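Local coordinates for protein NADH dehydrogenase, putative (Plasmodium falciparum, PDB 5JWC) that probably oxidises NADH and passes the electrons through bound FAD to ubiquinone, as a type II NADH dehydrogenase of the malaria parasite, at residues F248-L256 and A462-V470; L69-L77 and E202-F210. All coordinates share one frame; numbering follows the deposited sequence.

Overall arrangement
Interaction 1 (248-256 with 462-470) and interaction 2 (69-77 with 202-210) lie with their centres about 13 Å apart and meet along helix 198-218. A probable hydrogen bond joins Tyr463 N to Glu202 OE2 at 2.9 Å; Tyr463 OH stands 2.4 Å from Asp209 OD2, probably hydrogen-bonded although the distance is too short to be taken literally. The CB of Ala205 also packs against the backbone where Ile464 passes into Gly465. Both contacts touch one molecule of the quinolone inhibitor RYL-552, with Tyr463, Asn466 and His467 coming from the first and Glu206 and Asp209 from the second. Interaction 2 lies nearer the flavin, the side chain of Pro70 being about 5 Å from FAD, and reaches a second inhibitor molecule through Leu72, Gly75 and Leu77.

Interaction 1: F248-L256 and A462-V470; sequences FTKENFHNL and AYIGNHQVV. With 4W0 (5-fluoro-3-methyl-2-{4-[4-(trifluoromethoxy)benzyl]phenyl}quinolin-4(1H)-one), chain M.
Asn252, bonded to Ile464 and Gly465, shows how one amide can tie a helix to a beta hairpin. Its CB lies 3.9 Å from Ile464 CD1, and CG, anti to the backbone N (chi1 -158°), packs near Gln468 CG and carries the amide toward the turn. There OD1 rests alongside the same Gln468 CG, while ND2 donates to two successive carbonyls, Ile464 O at 2.9 Å and Gly465 O at 3.0 Å. Both bonds are bent, and ND2 stands above each carbonyl plane. Gln468 N, closing the type I' turn, reaches Gly465 O from the opposite face, a double grip on that oxygen. Phe253 CE1 comes edge-on to Ile464 O at 3.2 Å.

A turn earlier, Ile464 CD1 packs against both Thr249 and Phe248, 3.6 Å from Phe248 CE2. At its edge, near the ring plane, Phe248 meets Val470 CG1 at 3.7 Å and Gln468 OE1, which is hydrogen-bonded to Gly481 N.

Beyond the hairpin lies the inhibitor: its quinolone covers one face of the Tyr463 ring, its C2 above the ring centre, and the neighbouring phenyl lies over a face of His467. Helix 243-255 thus packs against strands 460-465 and 468-473 of the three-stranded antiparallel sheet, joining the nucleotide-disulphide oxidoreductase region to the C-terminal region, while Phe253 reaches on to helix 198-218 and strand 259-262.

Interaction 2: L69-L77 and E202-F210; sequences LPCLCSGTL and EVTAEFADF. With 4W0 (5-fluoro-3-methyl-2-{4-[4-(trifluoromethoxy)benzyl]phenyl}quinolin-4(1H)-one), chain M; 4W0 (5-fluoro-3-methyl-2-{4-[4-(trifluoromethoxy)benzyl]phenyl}quinolin-4(1H)-one), chain L.
The short, weakly bonded helix 69-74 runs beside helix 202-210, their axes 8.4 Å apart and 29° from parallel, and the backbones come closest at Pro70 and Val203, with CA atoms 4.9 Å apart. Pro70 CB lies against Glu202 CB at 3.7 Å, and further along Cys73 CB meets Phe207 CE2.

Glu206 forms the polar centre. Its chain bends at chi2 (-69°), bringing the carboxylate alongside the last turn of the short helix, where OE2 accepts from Ser74 OG at 2.6 Å and from Thr76 OG1 at 2.7 Å. Ser74 comes to the anti side and Thr76 to the syn side, both from the same face of the carboxylate plane. Thr76 OG1 is also hydrogen-bonded to Arg517 NH2, which ties the C-terminal end of the chain to this site. Phe210 turns a face to Ser74 O, which sits 3.7 Å above its ring.

The other carboxylate oxygen, Glu206 OE1, faces the inhibitor, 3.0 Å from C2 of its quinolone. A second inhibitor molecule lies against Gly75 and Leu77 O. Helix 198-218 starts within a GxGxxG pattern, consistent with a Rossmann-type dinucleotide-binding unit; the contact thus joins helix 69-74, whose Pro70 is about 5 Å from FAD, to what is probably the NADH-binding unit, beside an inhibitor pocket.

Interaction 1: F248-L256 and A462-V470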
loop_
_atom_site.group_PDB
_atom_site.type_symbol
_atom_site.label_atom_id
_atom_site.label_comp_id
_atom_site.label_asym_id
_atom_site.label_seq_id
_atom_site.Cartn_x
_atom_site.Cartn_y
_atom_site.Cartn_z
ATOM N N PHE A 248 -12.082 -12.699 31.216
ATOM C CA PHE A 248 -10.822 -13.216 30.685
ATOM C C PHE A 248 -10.117 -12.179 29.798
ATOM O O PHE A 248 -8.887 -12.047 29.840
ATOM C CB PHE A 248 -11.052 -14.507 29.901
ATOM C CG PHE A 248 -9.821 -15.041 29.235
ATOM C CD1 PHE A 248 -8.684 -15.323 29.973
ATOM C CD2 PHE A 248 -9.801 -15.270 27.869
ATOM C CE1 PHE A 248 -7.548 -15.818 29.353
ATOM C CE2 PHE A 248 -8.681 -15.766 27.249
ATOM C CZ PHE A 248 -7.547 -16.036 27.984
ATOM N N THR A 249 -10.899 -11.432 29.024
ATOM C CA THR A 249 -10.352 -10.379 28.171
ATOM C C THR A 249 -9.716 -9.246 28.988
ATOM O O THR A 249 -8.591 -8.823 28.690
ATOM C CB THR A 249 -11.435 -9.797 27.223
ATOM O OG1 THR A 249 -11.977 -10.854 26.418
ATOM C CG2 THR A 249 -10.841 -8.745 26.317
ATOM N N LYS A 250 -10.426 -8.764 30.015
ATOM C CA LYS A 250 -9.904 -7.707 30.887
ATOM C C LYS A 250 -8.631 -8.171 31.590
ATOM O O LYS A 250 -7.671 -7.416 31.757
ATOM C CB LYS A 250 -10.942 -7.311 31.952
ATOM C CG LYS A 250 -10.374 -6.387 33.042
ATOM C CD LYS A 250 -11.474 -5.691 33.846
ATOM C CE LYS A 250 -12.488 -4.975 32.978
ATOM N NZ LYS A 250 -13.555 -4.347 33.820
ATOM N N GLU A 251 -8.641 -9.426 32.016
ATOM C CA GLU A 251 -7.494 -10.022 32.671
ATOM C C GLU A 251 -6.304 -10.164 31.722
ATOM O O GLU A 251 -5.158 -9.914 32.108
ATOM C CB GLU A 251 -7.904 -11.364 33.255
ATOM C CG GLU A 251 -6.796 -12.260 33.722
ATOM C CD GLU A 251 -7.359 -13.591 34.196
ATOM O OE1 GLU A 251 -6.842 -14.659 33.781
ATOM O OE2 GLU A 251 -8.353 -13.550 34.967
ATOM N N ASN A 252 -6.569 -10.566 30.483
ATOM C CA ASN A 252 -5.494 -10.677 29.510
ATOM C C ASN A 252 -4.897 -9.279 29.252
ATOM O O ASN A 252 -3.680 -9.121 29.182
ATOM C CB ASN A 252 -5.996 -11.319 28.214
ATOM C CG ASN A 252 -4.877 -11.933 27.396
ATOM O OD1 ASN A 252 -3.991 -12.591 27.945
ATOM N ND2 ASN A 252 -4.895 -11.702 26.078
ATOM N N PHE A 253 -5.757 -8.265 29.149
ATOM C CA PHE A 253 -5.295 -6.895 28.921
ATOM C C PHE A 253 -4.462 -6.387 30.114
ATOM O O PHE A 253 -3.393 -5.816 29.912
ATOM C CB PHE A 253 -6.478 -5.948 28.633
ATOM C CG PHE A 253 -6.941 -5.957 27.175
ATOM C CD1 PHE A 253 -6.591 -7.001 26.318
ATOM C CD2 PHE A 253 -7.693 -4.912 26.666
ATOM C CE1 PHE A 253 -6.997 -7.002 24.969
ATOM C CE2 PHE A 253 -8.111 -4.897 25.317
ATOM C CZ PHE A 253 -7.755 -5.947 24.473
ATOM N N HIS A 254 -4.939 -6.599 31.343
ATOM C CA HIS A 254 -4.130 -6.301 32.545
ATOM C C HIS A 254 -2.756 -6.936 32.478
ATOM O O HIS A 254 -1.739 -6.265 32.647
ATOM C CB HIS A 254 -4.833 -6.777 33.817
ATOM C CG HIS A 254 -5.994 -5.952 34.219
ATOM N ND1 HIS A 254 -6.152 -4.623 33.797
ATOM C CD2 HIS A 254 -7.076 -6.200 34.979
ATOM C CE1 HIS A 254 -7.254 -4.138 34.282
ATOM N NE2 HIS A 254 -7.858 -5.084 35.021
ATOM N N ASN A 255 -2.726 -8.238 32.212
ATOM C CA ASN A 255 -1.466 -8.959 32.112
ATOM C C ASN A 255 -0.560 -8.393 31.020
ATOM O O ASN A 255 0.658 -8.527 31.102
ATOM C CB ASN A 255 -1.717 -10.453 31.869
ATOM C CG ASN A 255 -2.468 -11.132 33.036
ATOM O OD1 ASN A 255 -2.778 -10.500 34.059
ATOM N ND2 ASN A 255 -2.781 -12.420 32.868
ATOM N N LEU A 256 -1.143 -7.743 30.009
ATOM C CA LEU A 256 -0.333 -7.107 28.966
ATOM C C LEU A 256 -0.043 -5.638 29.297
ATOM O O LEU A 256 0.585 -4.930 28.507
ATOM C CB LEU A 256 -1.025 -7.184 27.603
ATOM C CG LEU A 256 -0.971 -8.542 26.907
ATOM C CD1 LEU A 256 -2.063 -8.654 25.854
ATOM C CD2 LEU A 256 0.426 -8.779 26.304
ATOM N N ALA A 462 -13.135 -13.352 18.638
ATOM C CA ALA A 462 -12.306 -12.166 18.833
ATOM C C ALA A 462 -10.877 -12.521 19.222
ATOM O O ALA A 462 -10.651 -13.415 20.039
ATOM C CB ALA A 462 -12.930 -11.253 19.885
ATOM N N TYR A 463 -9.907 -11.825 18.632
ATOM C CA TYR A 463 -8.514 -11.949 19.048
ATOM C C TYR A 463 -8.213 -10.931 20.149
ATOM O O TYR A 463 -8.503 -9.738 19.992
ATOM C CB TYR A 463 -7.554 -11.754 17.867
ATOM C CG TYR A 463 -6.112 -11.874 18.311
ATOM C CD1 TYR A 463 -5.587 -13.105 18.687
ATOM C CD2 TYR A 463 -5.288 -10.758 18.385
ATOM C CE1 TYR A 463 -4.274 -13.230 19.113
ATOM C CE2 TYR A 463 -3.967 -10.867 18.825
ATOM C CZ TYR A 463 -3.470 -12.109 19.181
ATOM O OH TYR A 463 -2.175 -12.256 19.615
ATOM N N ILE A 464 -7.659 -11.383 21.278
ATOM C CA ILE A 464 -7.511 -10.479 22.427
ATOM C C ILE A 464 -6.066 -10.331 22.925
ATOM O O ILE A 464 -5.821 -9.828 24.034
ATOM C CB ILE A 464 -8.426 -10.910 23.623
ATOM C CG1 ILE A 464 -7.969 -12.237 24.237
ATOM C CG2 ILE A 464 -9.911 -10.982 23.189
ATOM C CD1 ILE A 464 -8.651 -12.542 25.567
ATOM N N GLY A 465 -5.112 -10.744 22.097
ATOM C CA GLY A 465 -3.712 -10.470 22.368
ATOM C C GLY A 465 -2.943 -11.663 22.908
ATOM O O GLY A 465 -3.504 -12.545 23.573
ATOM N N ASN A 466 -1.649 -11.679 22.608
ATOM C CA ASN A 466 -0.732 -12.693 23.117
ATOM C C ASN A 466 -1.216 -14.112 22.849
ATOM O O ASN A 466 -1.251 -14.941 23.761
ATOM C CB ASN A 466 -0.500 -12.498 24.621
ATOM C CG ASN A 466 0.688 -13.311 25.138
ATOM O OD1 ASN A 466 1.679 -13.488 24.432
ATOM N ND2 ASN A 466 0.574 -13.827 26.355
ATOM N N HIS A 467 -1.608 -14.351 21.595
ATOM C CA HIS A 467 -2.024 -15.659 21.081
ATOM C C HIS A 467 -3.418 -16.071 21.528
ATOM O O HIS A 467 -3.905 -17.123 21.121
ATOM C CB HIS A 467 -1.027 -16.756 21.478
ATOM C CG HIS A 467 0.371 -16.490 21.020
ATOM N ND1 HIS A 467 1.205 -15.588 21.650
ATOM C CD2 HIS A 467 1.081 -17.003 19.991
ATOM C CE1 HIS A 467 2.366 -15.560 21.027
ATOM N NE2 HIS A 467 2.318 -16.405 20.013
ATOM N N GLN A 468 -4.062 -15.258 22.354
ATOM C CA GLN A 468 -5.361 -15.640 22.908
ATOM C C GLN A 468 -6.551 -15.229 22.022
ATOM O O GLN A 468 -6.744 -14.049 21.686
ATOM C CB GLN A 468 -5.529 -15.043 24.308
ATOM C CG GLN A 468 -4.343 -15.260 25.230
ATOM C CD GLN A 468 -4.005 -16.734 25.410
ATOM O OE1 GLN A 468 -4.859 -17.538 25.781
ATOM N NE2 GLN A 468 -2.754 -17.094 25.137
ATOM N N VAL A 469 -7.332 -16.230 21.644
ATOM C CA VAL A 469 -8.570 -16.033 20.919
ATOM C C VAL A 469 -9.748 -16.485 21.787
ATOM O O VAL A 469 -9.676 -17.526 22.445
ATOM C CB VAL A 469 -8.577 -16.812 19.592
ATOM C CG1 VAL A 469 -9.999 -16.896 19.015
ATOM C CG2 VAL A 469 -7.608 -16.157 18.568
ATOM N N VAL A 470 -10.809 -15.687 21.813
ATOM C CA VAL A 470 -12.047 -16.098 22.465
ATOM C C VAL A 470 -13.141 -16.283 21.420
ATOM O O VAL A 470 -13.110 -15.662 20.349
ATOM C CB VAL A 470 -12.510 -15.092 23.519
ATOM C CG1 VAL A 470 -11.460 -14.968 24.618
ATOM C CG2 VAL A 470 -12.786 -13.726 22.868
HETATM C C1 4W0 M . -4.838 -12.568 14.825
HETATM C C2 4W0 M . -3.646 -12.133 15.425
HETATM C C3 4W0 M . -2.667 -13.065 15.810
HETATM C C4 4W0 M . -2.865 -14.443 15.607
HETATM C C5 4W0 M . -4.053 -14.878 15.006
HETATM C C6 4W0 M . -5.034 -13.957 14.615
HETATM O O1 4W0 M . 5.185 -10.722 24.922
HETATM C C7 4W0 M . -1.807 -15.430 16.021
HETATM C C8 4W0 M . -0.584 -14.962 16.654
HETATM C C9 4W0 M . -0.391 -13.510 16.861
HETATM C C10 4W0 M . 0.814 -12.890 17.534
HETATM C C11 4W0 M . 1.106 -13.187 18.866
HETATM C C12 4W0 M . 2.181 -12.592 19.515
HETATM C C13 4W0 M . 2.929 -11.676 18.809
HETATM C C14 4W0 M . 2.631 -11.355 17.513
HETATM C C15 4W0 M . 1.566 -11.944 16.867
HETATM O O2 4W0 M . -1.967 -16.618 15.839
HETATM N N 4W0 M . -1.416 -12.586 16.453
HETATM C C16 4W0 M . 4.119 -10.947 19.355
HETATM C C17 4W0 M . 4.352 -10.889 20.840
HETATM C C18 4W0 M . 3.372 -10.415 21.702
HETATM C C19 4W0 M . 3.646 -10.366 23.068
HETATM C C20 4W0 M . 4.902 -10.761 23.541
HETATM C C21 4W0 M . 5.881 -11.222 22.669
HETATM C C22 4W0 M . 5.604 -11.277 21.316
HETATM C C23 4W0 M . 0.464 -15.971 17.062
HETATM F F1 4W0 M . -4.244 -16.183 14.804
HETATM C C24 4W0 M . 4.800 -11.856 25.660
HETATM F F2 4W0 M . 3.467 -11.940 25.631
HETATM F F3 4W0 M . 5.204 -11.719 26.934
HETATM F F4 4W0 M . 5.353 -12.945 25.105
#

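Interaction 2: L69-L77 and E202-F210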
loop_
_atom_site.group_PDB
_atom_site.type_symbol
_atom_site.label_atom_id
_atom_site.label_comp_id
_atom_site.label_asym_id
_atom_site.label_seq_id
_atom_site.Cartn_x
_atom_site.Cartn_y
_atom_site.Cartn_z
ATOM N N LEU A 69 -9.874 -6.067 9.457
ATOM C CA LEU A 69 -9.334 -4.702 9.483
ATOM C C LEU A 69 -8.384 -4.416 10.686
ATOM O O LEU A 69 -7.363 -3.743 10.521
ATOM C CB LEU A 69 -10.494 -3.713 9.482
ATOM C CG LEU A 69 -11.066 -3.404 8.083
ATOM C CD1 LEU A 69 -12.204 -2.419 8.170
ATOM C CD2 LEU A 69 -10.001 -2.869 7.120
ATOM N N PRO A 70 -8.702 -4.932 11.894
ATOM C CA PRO A 70 -7.746 -4.715 12.999
ATOM C C PRO A 70 -6.371 -5.300 12.707
ATOM O O PRO A 70 -5.370 -4.707 13.119
ATOM C CB PRO A 70 -8.407 -5.442 14.175
ATOM C CG PRO A 70 -9.892 -5.305 13.885
ATOM C CD PRO A 70 -9.966 -5.520 12.387
ATOM N N CYS A 71 -6.324 -6.427 11.997
ATOM C CA CYS A 71 -5.040 -7.044 11.617
ATOM C C CYS A 71 -4.209 -6.157 10.707
ATOM O O CYS A 71 -2.987 -6.229 10.688
ATOM C CB CYS A 71 -5.281 -8.374 10.928
ATOM S SG CYS A 71 -5.923 -9.628 12.030
ATOM N N LEU A 72 -4.895 -5.316 9.950
ATOM C CA LEU A 72 -4.252 -4.390 9.040
ATOM C C LEU A 72 -3.598 -3.233 9.787
ATOM O O LEU A 72 -2.532 -2.757 9.377
ATOM C CB LEU A 72 -5.287 -3.873 8.037
ATOM C CG LEU A 72 -4.956 -3.567 6.593
ATOM C CD1 LEU A 72 -4.135 -4.673 5.927
ATOM C CD2 LEU A 72 -6.289 -3.328 5.855
ATOM N N CYS A 73 -4.231 -2.778 10.875
ATOM C CA CYS A 73 -3.667 -1.710 11.707
ATOM C C CYS A 73 -2.267 -2.021 12.229
ATOM O O CYS A 73 -1.440 -1.124 12.369
ATOM C CB CYS A 73 -4.577 -1.391 12.918
ATOM S SG CYS A 73 -6.207 -0.759 12.491
ATOM N N SER A 74 -1.990 -3.283 12.518
ATOM C CA SER A 74 -0.704 -3.638 13.118
ATOM C C SER A 74 0.237 -4.206 12.075
ATOM O O SER A 74 1.429 -4.376 12.330
ATOM C CB SER A 74 -0.894 -4.678 14.216
ATOM O OG SER A 74 -1.530 -5.815 13.653
ATOM N N GLY A 75 -0.335 -4.560 10.929
ATOM C CA GLY A 75 0.400 -5.205 9.858
ATOM C C GLY A 75 0.447 -6.721 9.963
ATOM O O GLY A 75 1.238 -7.362 9.283
ATOM N N THR A 76 -0.398 -7.309 10.806
ATOM C CA THR A 76 -0.457 -8.770 10.906
ATOM C C THR A 76 -0.908 -9.420 9.582
ATOM O O THR A 76 -0.442 -10.500 9.215
ATOM C CB THR A 76 -1.405 -9.217 12.056
ATOM O OG1 THR A 76 -0.817 -8.891 13.321
ATOM C CG2 THR A 76 -1.656 -10.717 12.012
ATOM N N LEU A 77 -1.830 -8.770 8.878
ATOM C CA LEU A 77 -2.259 -9.234 7.563
ATOM C C LEU A 77 -2.160 -8.066 6.585
ATOM O O LEU A 77 -2.141 -6.921 7.011
ATOM C CB LEU A 77 -3.689 -9.764 7.612
ATOM C CG LEU A 77 -3.938 -10.963 8.517
ATOM C CD1 LEU A 77 -5.441 -11.250 8.564
ATOM C CD2 LEU A 77 -3.180 -12.168 8.005
ATOM N N GLU A 202 -9.968 -5.678 19.489
ATOM C CA GLU A 202 -9.009 -6.292 18.567
ATOM C C GLU A 202 -7.907 -5.323 18.115
ATOM O O GLU A 202 -6.755 -5.723 17.975
ATOM C CB GLU A 202 -9.738 -6.888 17.368
ATOM C CG GLU A 202 -10.559 -8.134 17.800
ATOM C CD GLU A 202 -11.176 -8.895 16.641
ATOM O OE1 GLU A 202 -11.968 -8.284 15.888
ATOM O OE2 GLU A 202 -10.858 -10.107 16.484
ATOM N N VAL A 203 -8.260 -4.064 17.889
ATOM C CA VAL A 203 -7.253 -3.055 17.550
ATOM C C VAL A 203 -6.251 -2.899 18.685
ATOM O O VAL A 203 -5.052 -2.841 18.454
ATOM C CB VAL A 203 -7.900 -1.688 17.234
ATOM C CG1 VAL A 203 -6.828 -0.571 17.138
ATOM C CG2 VAL A 203 -8.730 -1.791 15.952
ATOM N N THR A 204 -6.752 -2.847 19.918
ATOM C CA THR A 204 -5.890 -2.722 21.089
ATOM C C THR A 204 -4.942 -3.930 21.198
ATOM O O THR A 204 -3.746 -3.772 21.421
ATOM C CB THR A 204 -6.744 -2.572 22.393
ATOM O OG1 THR A 204 -7.589 -1.416 22.286
ATOM C CG2 THR A 204 -5.855 -2.416 23.624
ATOM N N ALA A 205 -5.483 -5.133 21.036
ATOM C CA ALA A 205 -4.701 -6.368 21.145
ATOM C C ALA A 205 -3.591 -6.428 20.084
ATOM O O ALA A 205 -2.469 -6.844 20.361
ATOM C CB ALA A 205 -5.633 -7.601 21.016
ATOM N N GLU A 206 -3.929 -6.025 18.864
ATOM C CA GLU A 206 -2.982 -6.064 17.750
ATOM C C GLU A 206 -1.826 -5.101 17.958
ATOM O O GLU A 206 -0.673 -5.457 17.717
ATOM C CB GLU A 206 -3.708 -5.743 16.441
ATOM C CG GLU A 206 -4.515 -6.928 15.901
ATOM C CD GLU A 206 -3.610 -8.053 15.421
ATOM O OE1 GLU A 206 -4.082 -9.207 15.339
ATOM O OE2 GLU A 206 -2.423 -7.778 15.112
ATOM N N PHE A 207 -2.136 -3.883 18.388
ATOM C CA PHE A 207 -1.094 -2.941 18.769
ATOM C C PHE A 207 -0.259 -3.428 19.945
ATOM O O PHE A 207 0.956 -3.241 19.939
ATOM C CB PHE A 207 -1.687 -1.569 19.075
ATOM C CG PHE A 207 -1.801 -0.711 17.854
ATOM C CD1 PHE A 207 -0.662 -0.368 17.142
ATOM C CD2 PHE A 207 -3.039 -0.304 17.376
ATOM C CE1 PHE A 207 -0.748 0.415 15.984
ATOM C CE2 PHE A 207 -3.136 0.468 16.241
ATOM C CZ PHE A 207 -1.987 0.836 15.539
ATOM N N ALA A 208 -0.890 -4.064 20.936
ATOM C CA ALA A 208 -0.131 -4.571 22.080
ATOM C C ALA A 208 0.881 -5.610 21.623
ATOM O O ALA A 208 2.030 -5.591 22.075
ATOM C CB ALA A 208 -1.070 -5.163 23.158
ATOM N N ASP A 209 0.468 -6.505 20.724
ATOM C CA ASP A 209 1.383 -7.511 20.180
ATOM C C ASP A 209 2.522 -6.860 19.383
ATOM O O ASP A 209 3.694 -7.185 19.572
ATOM C CB ASP A 209 0.658 -8.496 19.273
ATOM C CG ASP A 209 -0.293 -9.429 20.029
ATOM O OD1 ASP A 209 -0.284 -9.473 21.284
ATOM O OD2 ASP A 209 -1.058 -10.130 19.335
ATOM N N PHE A 210 2.156 -5.957 18.482
ATOM C CA PHE A 210 3.128 -5.227 17.665
ATOM C C PHE A 210 4.179 -4.533 18.574
ATOM O O PHE A 210 5.395 -4.697 18.394
ATOM C CB PHE A 210 2.386 -4.217 16.780
ATOM C CG PHE A 210 3.229 -3.595 15.701
ATOM C CD1 PHE A 210 4.367 -4.222 15.235
ATOM C CD2 PHE A 210 2.871 -2.378 15.143
ATOM C CE1 PHE A 210 5.150 -3.645 14.229
ATOM C CE2 PHE A 210 3.654 -1.794 14.146
ATOM C CZ PHE A 210 4.798 -2.437 13.693
HETATM C C1 4W0 M . -4.838 -12.568 14.825
HETATM C C2 4W0 M . -3.646 -12.133 15.425
HETATM C C3 4W0 M . -2.667 -13.065 15.810
HETATM C C4 4W0 M . -2.865 -14.443 15.607
HETATM C C5 4W0 M . -4.053 -14.878 15.006
HETATM C C6 4W0 M . -5.034 -13.957 14.615
HETATM O O1 4W0 M . 5.185 -10.722 24.922
HETATM C C7 4W0 M . -1.807 -15.430 16.021
HETATM C C8 4W0 M . -0.584 -14.962 16.654
HETATM C C9 4W0 M . -0.391 -13.510 16.861
HETATM C C10 4W0 M . 0.814 -12.890 17.534
HETATM C C11 4W0 M . 1.106 -13.187 18.866
HETATM C C12 4W0 M . 2.181 -12.592 19.515
HETATM C C13 4W0 M . 2.929 -11.676 18.809
HETATM C C14 4W0 M . 2.631 -11.355 17.513
HETATM C C15 4W0 M . 1.566 -11.944 16.867
HETATM O O2 4W0 M . -1.967 -16.618 15.839
HETATM N N 4W0 M . -1.416 -12.586 16.453
HETATM C C16 4W0 M . 4.119 -10.947 19.355
HETATM C C17 4W0 M . 4.352 -10.889 20.840
HETATM C C18 4W0 M . 3.372 -10.415 21.702
HETATM C C19 4W0 M . 3.646 -10.366 23.068
HETATM C C20 4W0 M . 4.902 -10.761 23.541
HETATM C C21 4W0 M . 5.881 -11.222 22.669
HETATM C C22 4W0 M . 5.604 -11.277 21.316
HETATM C C23 4W0 M . 0.464 -15.971 17.062
HETATM F F1 4W0 M . -4.244 -16.183 14.804
HETATM C C24 4W0 M . 4.800 -11.856 25.660
HETATM F F2 4W0 M . 3.467 -11.940 25.631
HETATM F F3 4W0 M . 5.204 -11.719 26.934
HETATM F F4 4W0 M . 5.353 -12.945 25.105
HETATM C C1 4W0 L . -0.590 -3.485 6.608
HETATM C C2 4W0 L . -0.103 -2.419 5.842
HETATM C C3 4W0 L . 0.981 -2.653 4.970
HETATM C C4 4W0 L . 1.573 -3.926 4.833
HETATM C C5 4W0 L . 1.074 -4.978 5.602
HETATM C C6 4W0 L . -0.001 -4.769 6.473
HETATM O O1 4W0 L . 6.037 7.635 0.803
HETATM C C7 4W0 L . 2.723 -4.153 3.885
HETATM C C8 4W0 L . 3.217 -3.040 3.097
HETATM C C9 4W0 L . 2.572 -1.719 3.277
HETATM C C10 4W0 L . 2.915 -0.504 2.488
HETATM C C11 4W0 L . 2.714 -0.662 1.120
HETATM C C12 4W0 L . 2.964 0.377 0.260
HETATM C C13 4W0 L . 3.367 1.574 0.791
HETATM C C14 4W0 L . 3.531 1.770 2.158
HETATM C C15 4W0 L . 3.291 0.709 3.020
HETATM O O2 4W0 L . 3.253 -5.241 3.769
HETATM N N 4W0 L . 1.470 -1.533 4.169
HETATM C C16 4W0 L . 3.568 2.639 -0.244
HETATM C C17 4W0 L . 4.249 3.929 0.077
HETATM C C18 4W0 L . 5.566 3.961 0.507
HETATM C C19 4W0 L . 6.166 5.193 0.746
HETATM C C20 4W0 L . 5.448 6.370 0.553
HETATM C C21 4W0 L . 4.131 6.315 0.109
HETATM C C22 4W0 L . 3.531 5.093 -0.134
HETATM C C23 4W0 L . 4.368 -3.287 2.141
HETATM F F1 4W0 L . 1.620 -6.182 5.491
HETATM C C24 4W0 L . 6.379 8.005 2.135
HETATM F F2 4W0 L . 5.464 7.503 2.976
HETATM F F3 4W0 L . 6.464 9.350 2.272
HETATM F F4 4W0 L . 7.597 7.518 2.425
#